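Local coordinates for protein (tenascin) (Gallus gallus, PDB 1QR4) that forms part of an extracellular matrix adhesion protein, a pair of fibronectin type III domains that probably binds heparin and contactin, at residues 12-17 against 24-29. Numbering follows the deposited sequence.
Sequences DLEVSD and SLRWRR
Glu-14 and Arg-26 run side by side across two antiparallel strands, both pointing the same way on the outer face of the sheet. The extended arginine chain brings NH1 to 3.8 Å from Glu-14 OE2, a long salt bridge in which carboxylate and guanidinium planes are turned 41° apart. At the base of this pair, Glu-14 CG, set between its own backbone N and carbonyl carbon (chi1 61°), leans over Arg-26 O. Farther along the hairpin a second pair of opposite charges repeats the pattern: Arg-28 NH1 meets Asp-12 OD2 at 3.4 Å, with the planes 63° apart.

Under the Glu-14/Arg-26 pair and on toward Ser-16 and Ser-24 the backbones are joined by antiparallel ladder bonds. Glu-14 and Arg-26 form one hydrogen-bonded pair, in which the bond from Glu-14 N to Arg-26 O is 2.9 Å long. Ser-16 and Ser-24 form the next, with Ser-16 N to Ser-24 O at 2.7 Å. A water on the outer face donates to both Glu-14 O and Ser-24 O, bridging the strands between the two pairs. Ser-16 OG, swung away from its own amide, donates to Asp-17 OD1 just past the strand end, from above the carboxylate plane.

The opposite face is apolar. Leu-13 lies alongside Trp-27, and its CD1 touches the indole at CE3 (4.0 Å), while Val-15 CB approaches Leu-25 CD2 in the non-hydrogen-bonded pair.

The hairpin is the A-B hairpin of a fibronectin type III beta-sandwich. Strand 59-63 continues the sheet beyond 22-28. Leu-13, Leu-25 and Trp-27 pack on strand 70-78 of the facing sheet, Tyr-37 meets the Trp-27 ring edge-to-face, and Val-15 rests on Ile-89 of strand 87-92.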
loop_
_atom_site.group_PDB
_atom_site.type_symbol
_atom_site.label_atom_id
_atom_site.label_comp_id
_atom_site.label_asym_id
_atom_site.label_seq_id
_atom_site.Cartn_x
_atom_site.Cartn_y
_atom_site.Cartn_z
ATOM N N ASP A 12 2.345 -9.056 -22.605
ATOM C CA ASP A 12 2.789 -7.983 -21.727
ATOM C C ASP A 12 1.919 -7.591 -20.551
ATOM O O ASP A 12 1.450 -6.460 -20.457
ATOM C CB ASP A 12 3.187 -6.754 -22.545
ATOM C CG ASP A 12 4.351 -7.040 -23.479
ATOM O OD1 ASP A 12 5.505 -7.090 -22.998
ATOM O OD2 ASP A 12 4.107 -7.247 -24.689
ATOM N N LEU A 13 1.731 -8.539 -19.643
ATOM C CA LEU A 13 0.960 -8.313 -18.436
ATOM C C LEU A 13 1.864 -7.623 -17.418
ATOM O O LEU A 13 2.873 -8.181 -16.983
ATOM C CB LEU A 13 0.463 -9.641 -17.876
ATOM C CG LEU A 13 -0.363 -9.608 -16.578
ATOM C CD1 LEU A 13 -1.652 -8.808 -16.792
ATOM C CD2 LEU A 13 -0.698 -11.037 -16.121
ATOM N N GLU A 14 1.527 -6.379 -17.089
ATOM C CA GLU A 14 2.292 -5.597 -16.119
ATOM C C GLU A 14 1.394 -4.992 -15.032
ATOM O O GLU A 14 0.221 -4.698 -15.275
ATOM C CB GLU A 14 3.088 -4.492 -16.823
ATOM C CG GLU A 14 2.250 -3.469 -17.579
ATOM C CD GLU A 14 3.061 -2.254 -18.033
ATOM O OE1 GLU A 14 3.901 -1.755 -17.240
ATOM O OE2 GLU A 14 2.858 -1.796 -19.183
ATOM N N VAL A 15 1.945 -4.858 -13.827
ATOM C CA VAL A 15 1.234 -4.275 -12.689
ATOM C C VAL A 15 1.793 -2.889 -12.364
ATOM O O VAL A 15 3.006 -2.685 -12.278
ATOM C CB VAL A 15 1.326 -5.180 -11.460
ATOM C CG1 VAL A 15 2.762 -5.575 -11.215
ATOM C CG2 VAL A 15 0.773 -4.481 -10.253
ATOM N N SER A 16 0.893 -1.930 -12.205
ATOM C CA SER A 16 1.277 -0.548 -11.913
ATOM C C SER A 16 0.517 0.017 -10.698
ATOM O O SER A 16 -0.413 -0.621 -10.174
ATOM C CB SER A 16 1.002 0.324 -13.152
ATOM O OG SER A 16 1.495 1.645 -12.999
ATOM N N ASP A 17 0.960 1.186 -10.232
ATOM C CA ASP A 17 0.343 1.917 -9.112
ATOM C C ASP A 17 -0.003 1.102 -7.838
ATOM O O ASP A 17 -1.158 1.069 -7.400
ATOM C CB ASP A 17 -0.916 2.682 -9.602
ATOM C CG ASP A 17 -0.717 3.401 -10.960
ATOM O OD1 ASP A 17 0.419 3.799 -11.311
ATOM O OD2 ASP A 17 -1.722 3.580 -11.679
ATOM N N SER A 24 -3.002 -2.278 -10.069
ATOM C CA SER A 24 -3.522 -1.899 -11.373
ATOM C C SER A 24 -2.887 -2.776 -12.477
ATOM O O SER A 24 -1.666 -2.779 -12.681
ATOM C CB SER A 24 -3.235 -0.423 -11.610
ATOM O OG SER A 24 -3.796 -0.012 -12.838
ATOM N N LEU A 25 -3.723 -3.543 -13.166
ATOM C CA LEU A 25 -3.248 -4.433 -14.212
ATOM C C LEU A 25 -3.466 -3.905 -15.625
ATOM O O LEU A 25 -4.511 -3.312 -15.940
ATOM C CB LEU A 25 -3.932 -5.790 -14.081
ATOM C CG LEU A 25 -3.826 -6.486 -12.726
ATOM C CD1 LEU A 25 -4.777 -7.663 -12.689
ATOM C CD2 LEU A 25 -2.404 -6.922 -12.473
ATOM N N ARG A 26 -2.487 -4.179 -16.487
ATOM C CA ARG A 26 -2.547 -3.767 -17.881
ATOM C C ARG A 26 -1.867 -4.818 -18.759
ATOM O O ARG A 26 -0.858 -5.398 -18.373
ATOM C CB ARG A 26 -1.904 -2.401 -18.053
ATOM C CG ARG A 26 -2.205 -1.756 -19.363
ATOM C CD ARG A 26 -1.876 -0.286 -19.313
ATOM N NE ARG A 26 -1.926 0.292 -20.647
ATOM C CZ ARG A 26 -0.856 0.680 -21.327
ATOM N NH1 ARG A 26 0.357 0.558 -20.789
ATOM N NH2 ARG A 26 -1.000 1.159 -22.557
ATOM N N TRP A 27 -2.441 -5.057 -19.937
ATOM C CA TRP A 27 -1.925 -6.056 -20.867
ATOM C C TRP A 27 -2.369 -5.820 -22.296
ATOM O O TRP A 27 -3.200 -4.953 -22.573
ATOM C CB TRP A 27 -2.432 -7.431 -20.470
ATOM C CG TRP A 27 -3.901 -7.527 -20.600
ATOM C CD1 TRP A 27 -4.600 -7.892 -21.705
ATOM C CD2 TRP A 27 -4.867 -7.220 -19.596
ATOM N NE1 TRP A 27 -5.948 -7.829 -21.459
ATOM C CE2 TRP A 27 -6.142 -7.415 -20.171
ATOM C CE3 TRP A 27 -4.781 -6.789 -18.264
ATOM C CZ2 TRP A 27 -7.322 -7.195 -19.469
ATOM C CZ3 TRP A 27 -5.959 -6.566 -17.561
ATOM C CH2 TRP A 27 -7.215 -6.770 -18.168
ATOM N N ARG A 28 -1.841 -6.650 -23.191
ATOM C CA ARG A 28 -2.197 -6.571 -24.591
ATOM C C ARG A 28 -3.262 -7.588 -24.912
ATOM O O ARG A 28 -3.248 -8.701 -24.390
ATOM C CB ARG A 28 -1.002 -6.797 -25.493
ATOM C CG ARG A 28 -0.379 -5.527 -25.973
ATOM C CD ARG A 28 0.275 -5.752 -27.301
ATOM N NE ARG A 28 1.045 -4.590 -27.729
ATOM C CZ ARG A 28 2.034 -4.035 -27.025
ATOM N NH1 ARG A 28 2.386 -4.524 -25.833
ATOM N NH2 ARG A 28 2.687 -2.992 -27.531
ATOM N N ARG A 29 -4.192 -7.190 -25.767
ATOM C CA ARG A 29 -5.287 -8.049 -26.175
ATOM C C ARG A 29 -4.773 -9.094 -27.162
ATOM O O ARG A 29 -3.802 -8.846 -27.877
ATOM C CB ARG A 29 -6.347 -7.192 -26.851
ATOM C CG ARG A 29 -7.527 -7.928 -27.456
ATOM C CD ARG A 29 -8.351 -6.937 -28.280
ATOM N NE ARG A 29 -9.518 -7.550 -28.897
ATOM C CZ ARG A 29 -10.770 -7.147 -28.706
ATOM N NH1 ARG A 29 -11.033 -6.113 -27.911
ATOM N NH2 ARG A 29 -11.765 -7.804 -29.290
HETATM O O HOH W 1 -0.358 -1.875 -15.195
#